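Local coordinates for hypothetical protein (Leishmania major, PDB 3LJN) that is of unknown function but is built from ankyrin repeats, a scaffold that in other proteins usually mediates protein-protein recognition, at residues I129-K134 with R179-F183; I156-Q161 with L191-P197. One frame throughout, in Å; residues are numbered along the deposited sequence.

Contact 1. Residues I129-K134 with R179-F183; sequences IGSHVK and RAMEF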
# COMPACT_ATOMS: atom_id res chain seq x y z
N ILE A 129 5.72 2.87 -13.85
CA ILE A 129 5.55 3.66 -12.65
C ILE A 129 6.93 4.11 -12.22
O ILE A 129 7.61 3.42 -11.47
CB ILE A 129 4.88 2.83 -11.54
CG1 ILE A 129 3.41 2.55 -11.91
CG2 ILE A 129 4.94 3.56 -10.20
CD1 ILE A 129 2.74 1.46 -11.07
N GLY A 130 7.33 5.28 -12.71
CA GLY A 130 8.66 5.80 -12.46
C GLY A 130 9.71 5.02 -13.22
O GLY A 130 9.96 5.27 -14.40
N SER A 131 10.32 4.05 -12.55
CA SER A 131 11.44 3.30 -13.09
C SER A 131 11.07 1.85 -13.41
O SER A 131 11.89 1.10 -13.95
CB SER A 131 12.59 3.32 -12.09
OG SER A 131 13.73 2.65 -12.60
N HIS A 132 9.84 1.46 -13.09
CA HIS A 132 9.40 0.07 -13.22
C HIS A 132 8.34 -0.06 -14.29
O HIS A 132 7.92 0.94 -14.87
CB HIS A 132 8.88 -0.41 -11.87
CG HIS A 132 9.90 -0.29 -10.78
ND1 HIS A 132 9.84 0.69 -9.81
CD2 HIS A 132 11.02 -1.00 -10.53
CE1 HIS A 132 10.87 0.56 -8.99
NE2 HIS A 132 11.60 -0.45 -9.41
N VAL A 133 7.91 -1.29 -14.56
CA VAL A 133 7.01 -1.56 -15.68
C VAL A 133 5.77 -2.28 -15.17
O VAL A 133 5.65 -3.50 -15.27
CB VAL A 133 7.74 -2.41 -16.76
CG1 VAL A 133 6.82 -2.68 -17.95
CG2 VAL A 133 9.00 -1.69 -17.22
N LYS A 134 4.85 -1.49 -14.61
CA LYS A 134 3.59 -2.01 -14.07
C LYS A 134 2.37 -1.36 -14.70
O LYS A 134 2.32 -0.14 -14.86
CB LYS A 134 3.54 -1.81 -12.55
CG LYS A 134 2.24 -2.31 -11.91
CD LYS A 134 2.33 -2.35 -10.39
CE LYS A 134 1.00 -2.80 -9.76
NZ LYS A 134 1.19 -3.28 -8.36
N ARG A 179 3.12 -3.38 -3.00
CA ARG A 179 3.81 -2.66 -4.07
C ARG A 179 5.32 -2.57 -3.87
O ARG A 179 6.07 -2.64 -4.84
CB ARG A 179 3.22 -1.25 -4.20
CG ARG A 179 3.67 -0.48 -5.42
CD ARG A 179 3.17 -1.12 -6.72
NE ARG A 179 2.18 -0.28 -7.40
CZ ARG A 179 0.86 -0.47 -7.39
NH1 ARG A 179 0.32 -1.51 -6.75
NH2 ARG A 179 0.07 0.38 -8.05
N ALA A 180 5.76 -2.39 -2.62
CA ALA A 180 7.19 -2.24 -2.31
C ALA A 180 7.91 -3.58 -2.45
O ALA A 180 9.04 -3.65 -2.93
CB ALA A 180 7.37 -1.68 -0.92
N MSE A 181 7.22 -4.63 -2.01
CA MSE A 181 7.61 -6.00 -2.29
C MSE A 181 7.78 -6.26 -3.78
O MSE A 181 8.84 -6.72 -4.18
CB MSE A 181 6.58 -6.96 -1.68
CG MSE A 181 7.02 -7.43 -0.31
SE MSE A 181 5.65 -8.21 0.85
CE MSE A 181 6.91 -9.09 2.03
N GLU A 182 6.78 -5.95 -4.60
CA GLU A 182 6.87 -6.21 -6.05
C GLU A 182 8.07 -5.50 -6.66
O GLU A 182 8.89 -6.13 -7.31
CB GLU A 182 5.57 -5.83 -6.79
CG GLU A 182 5.68 -5.81 -8.32
CD GLU A 182 4.34 -6.00 -9.07
OE1 GLU A 182 3.26 -5.95 -8.41
OE2 GLU A 182 4.36 -6.21 -10.31
N PHE A 183 8.21 -4.20 -6.43
CA PHE A 183 9.40 -3.47 -6.86
C PHE A 183 10.62 -3.71 -5.95
O PHE A 183 11.60 -2.97 -6.02
CB PHE A 183 9.13 -1.96 -6.90
CG PHE A 183 7.93 -1.57 -7.74
CD1 PHE A 183 7.14 -0.49 -7.34
CD2 PHE A 183 7.61 -2.24 -8.92
CE1 PHE A 183 6.06 -0.09 -8.11
CE2 PHE A 183 6.51 -1.86 -9.68
CZ PHE A 183 5.74 -0.78 -9.27
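The rings of H132 and F183 lie almost flat on one another, and this offset stack forms the dense part of the contact. Their planes meet at 5° with centroids 4.2 Å apart, and the displacement carries F183 CB over the imidazole, 3.9 Å from the H132 ring centroid and 16° off its normal, in CH-pi geometry. Both aromatic side chains have CG anti to their own carbonyl carbon (chi1 near -55° in each), which helps bring the two faces together. I129 extends the apolar packing at the phenyl edge, where its CD1 stands 4.2 Å from F183 CZ. I129 and H132 are the end residues of a type II' turn, with G130 at positive phi, so one reversal of the chain places both beside the same ring. The segment 129-134 belongs to the excursion before helix 141-147, and F183 is the first non-helical residue after helix 176-182; in this ankyrin-repeat stack the contact therefore joins the turn and the short strand after it to the C-terminal end of that helix. Beyond the phenyl ring, K134 runs out with its chain extended, its CD 3.9 Å from F183 CZ, and its CE lies over the face of the R179 guanidinium; how closely the two cations approach is doubtful at this resolution. The stronger carboxylate partner of K134 NZ is E174, whose negative charge may ease their proximity. Far looser than the ring stack is the link to the partly exposed E182: K134 NZ reaches E182 OE1 at 3.4 Å, a weak hydrogen bond within a salt bridge.

Contact 2. Residues I156-Q161 with L191-P197; sequences IKILVQ and LMMDTVP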
# COMPACT_ATOMS: atom_id res chain seq x y z
N ILE A 156 7.17 9.61 2.09
CA ILE A 156 6.64 8.36 2.64
C ILE A 156 6.52 8.49 4.16
O ILE A 156 5.48 8.18 4.73
CB ILE A 156 7.53 7.13 2.27
CG1 ILE A 156 7.37 6.79 0.79
CG2 ILE A 156 7.17 5.92 3.11
CD1 ILE A 156 8.39 5.81 0.28
N LYS A 157 7.58 8.98 4.81
CA LYS A 157 7.59 9.15 6.26
C LYS A 157 6.44 10.05 6.71
O LYS A 157 5.63 9.66 7.54
CB LYS A 157 8.93 9.72 6.74
CG LYS A 157 9.03 9.85 8.27
CD LYS A 157 10.46 9.69 8.82
CE LYS A 157 11.36 10.91 8.51
NZ LYS A 157 10.82 12.18 9.07
N ILE A 158 6.37 11.24 6.14
CA ILE A 158 5.33 12.20 6.49
C ILE A 158 3.92 11.67 6.19
O ILE A 158 3.01 11.86 7.00
CB ILE A 158 5.54 13.56 5.78
CG1 ILE A 158 6.43 14.47 6.63
CG2 ILE A 158 4.21 14.25 5.55
CD1 ILE A 158 7.82 13.92 6.89
N LEU A 159 3.73 11.02 5.05
CA LEU A 159 2.40 10.54 4.72
C LEU A 159 1.94 9.55 5.76
O LEU A 159 0.78 9.57 6.15
CB LEU A 159 2.33 9.90 3.33
CG LEU A 159 2.24 10.82 2.12
CD1 LEU A 159 2.30 10.01 0.84
CD2 LEU A 159 0.98 11.66 2.14
N VAL A 160 2.84 8.70 6.23
CA VAL A 160 2.47 7.60 7.12
C VAL A 160 2.21 8.09 8.54
O VAL A 160 1.32 7.57 9.22
CB VAL A 160 3.52 6.46 7.09
CG1 VAL A 160 3.12 5.33 8.01
CG2 VAL A 160 3.66 5.93 5.69
N GLN A 161 2.96 9.11 8.99
CA GLN A 161 2.68 9.82 10.26
C GLN A 161 1.34 10.54 10.25
O GLN A 161 0.67 10.60 11.27
CB GLN A 161 3.76 10.86 10.56
CG GLN A 161 5.01 10.27 11.21
CD GLN A 161 6.24 11.15 11.09
OE1 GLN A 161 6.31 12.02 10.22
NE2 GLN A 161 7.22 10.92 11.94
N LEU A 191 10.72 1.59 6.39
CA LEU A 191 10.24 2.91 6.77
C LEU A 191 8.73 2.88 7.04
O LEU A 191 8.29 3.39 8.06
CB LEU A 191 10.58 3.93 5.69
CG LEU A 191 10.29 5.39 6.05
CD1 LEU A 191 11.06 5.77 7.29
CD2 LEU A 191 10.65 6.30 4.90
N MSE A 192 7.95 2.28 6.15
CA MSE A 192 6.51 2.21 6.34
C MSE A 192 6.13 1.47 7.62
O MSE A 192 5.30 1.95 8.38
CB MSE A 192 5.81 1.55 5.14
CG MSE A 192 5.57 2.52 3.98
SE MSE A 192 4.66 1.76 2.41
CE MSE A 192 5.71 0.13 2.18
N MSE A 193 6.74 0.32 7.85
CA MSE A 193 6.42 -0.50 9.02
C MSE A 193 7.00 0.05 10.32
O MSE A 193 6.48 -0.26 11.39
CB MSE A 193 6.95 -1.91 8.84
CG MSE A 193 6.00 -2.83 8.10
SE MSE A 193 7.05 -4.37 7.46
CE MSE A 193 5.73 -5.82 7.65
N ASP A 194 8.07 0.83 10.24
CA ASP A 194 8.68 1.39 11.45
C ASP A 194 8.13 2.79 11.78
O ASP A 194 8.03 3.15 12.94
CB ASP A 194 10.21 1.38 11.31
CG ASP A 194 10.77 -0.03 10.95
OD1 ASP A 194 9.95 -0.97 10.77
OD2 ASP A 194 12.01 -0.19 10.85
N THR A 195 7.75 3.54 10.75
CA THR A 195 7.13 4.86 10.91
C THR A 195 5.67 4.77 11.34
O THR A 195 5.17 5.67 11.99
CB THR A 195 7.16 5.65 9.59
OG1 THR A 195 8.48 5.63 9.04
CG2 THR A 195 6.73 7.10 9.80
N VAL A 196 5.00 3.69 10.95
CA VAL A 196 3.55 3.52 11.19
C VAL A 196 3.21 3.66 12.67
O VAL A 196 3.72 2.90 13.50
CB VAL A 196 3.03 2.14 10.63
CG1 VAL A 196 3.63 0.98 11.40
CG2 VAL A 196 1.52 2.07 10.67
N PRO A 197 2.36 4.64 13.02
CA PRO A 197 2.13 4.92 14.44
C PRO A 197 1.56 3.72 15.18
O PRO A 197 2.12 3.30 16.18
CB PRO A 197 1.13 6.09 14.42
CG PRO A 197 0.46 6.01 13.10
CD PRO A 197 1.43 5.38 12.15
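V160 and T195 face each other between helices 153-162 and 186-195, which pack side by side in the layered helices of the ankyrin-repeat stack. The two short helical segments run in broadly the same direction, their axes 9.5 Å apart at closest and inclined at -39°. V160 points its CB toward the partner and has CG1 anti to its backbone N (chi1 180°), a setting that directs this methyl at the backbone where helix 186-195 ends: V160 CG1 lies 3.7 Å from V196 CA. One turn earlier, I156 offers its CG2 branch, which meets both L191 and M192. I156 CG2 is 3.9 Å from L191 CD2, and the two side chains cross at a slant; the selenomethionine M192 presents its CG to the same methyl before its chain bends at the selenium toward helix 176-182. On the more exposed flank, T195 stands roughly perpendicular to both K157 and Q161, with its methyl against both aliphatic stems. The CG atoms of K157 and Q161 each lie 3.9 Å from T195 CG2. No hydrogen bond joins the two segments. The threonine hydroxyl turns back to its own helix instead, T195 OG1 facing L191 O in a bond modelled too short to be taken literally, while the polar end of K157 leads away from the contact. Past the helix end, P197 CD lies 3.7 Å from V160 O.

Overall arrangement
Contacts 1 and 2 are centred about 19 Å apart, each about 12 Å from the centre of the chain, and all four segments belong to the ankyrin-repeat part of the protein. Their segments alternate along the sequence: 129-134, 156-161, 179-183, 191-197. Helix 176-182, which ends in contact 1, is followed directly by helix 186-195 of contact 2, and the two contacts meet where A180 CB lies 4.0 Å from M192 CE. V146 of helix 141-147 touches R179 and A180 as well as M192, so that helix borders both regions. Contact 1 combines ring stacking with charge, whereas contact 2 is mainly apolar.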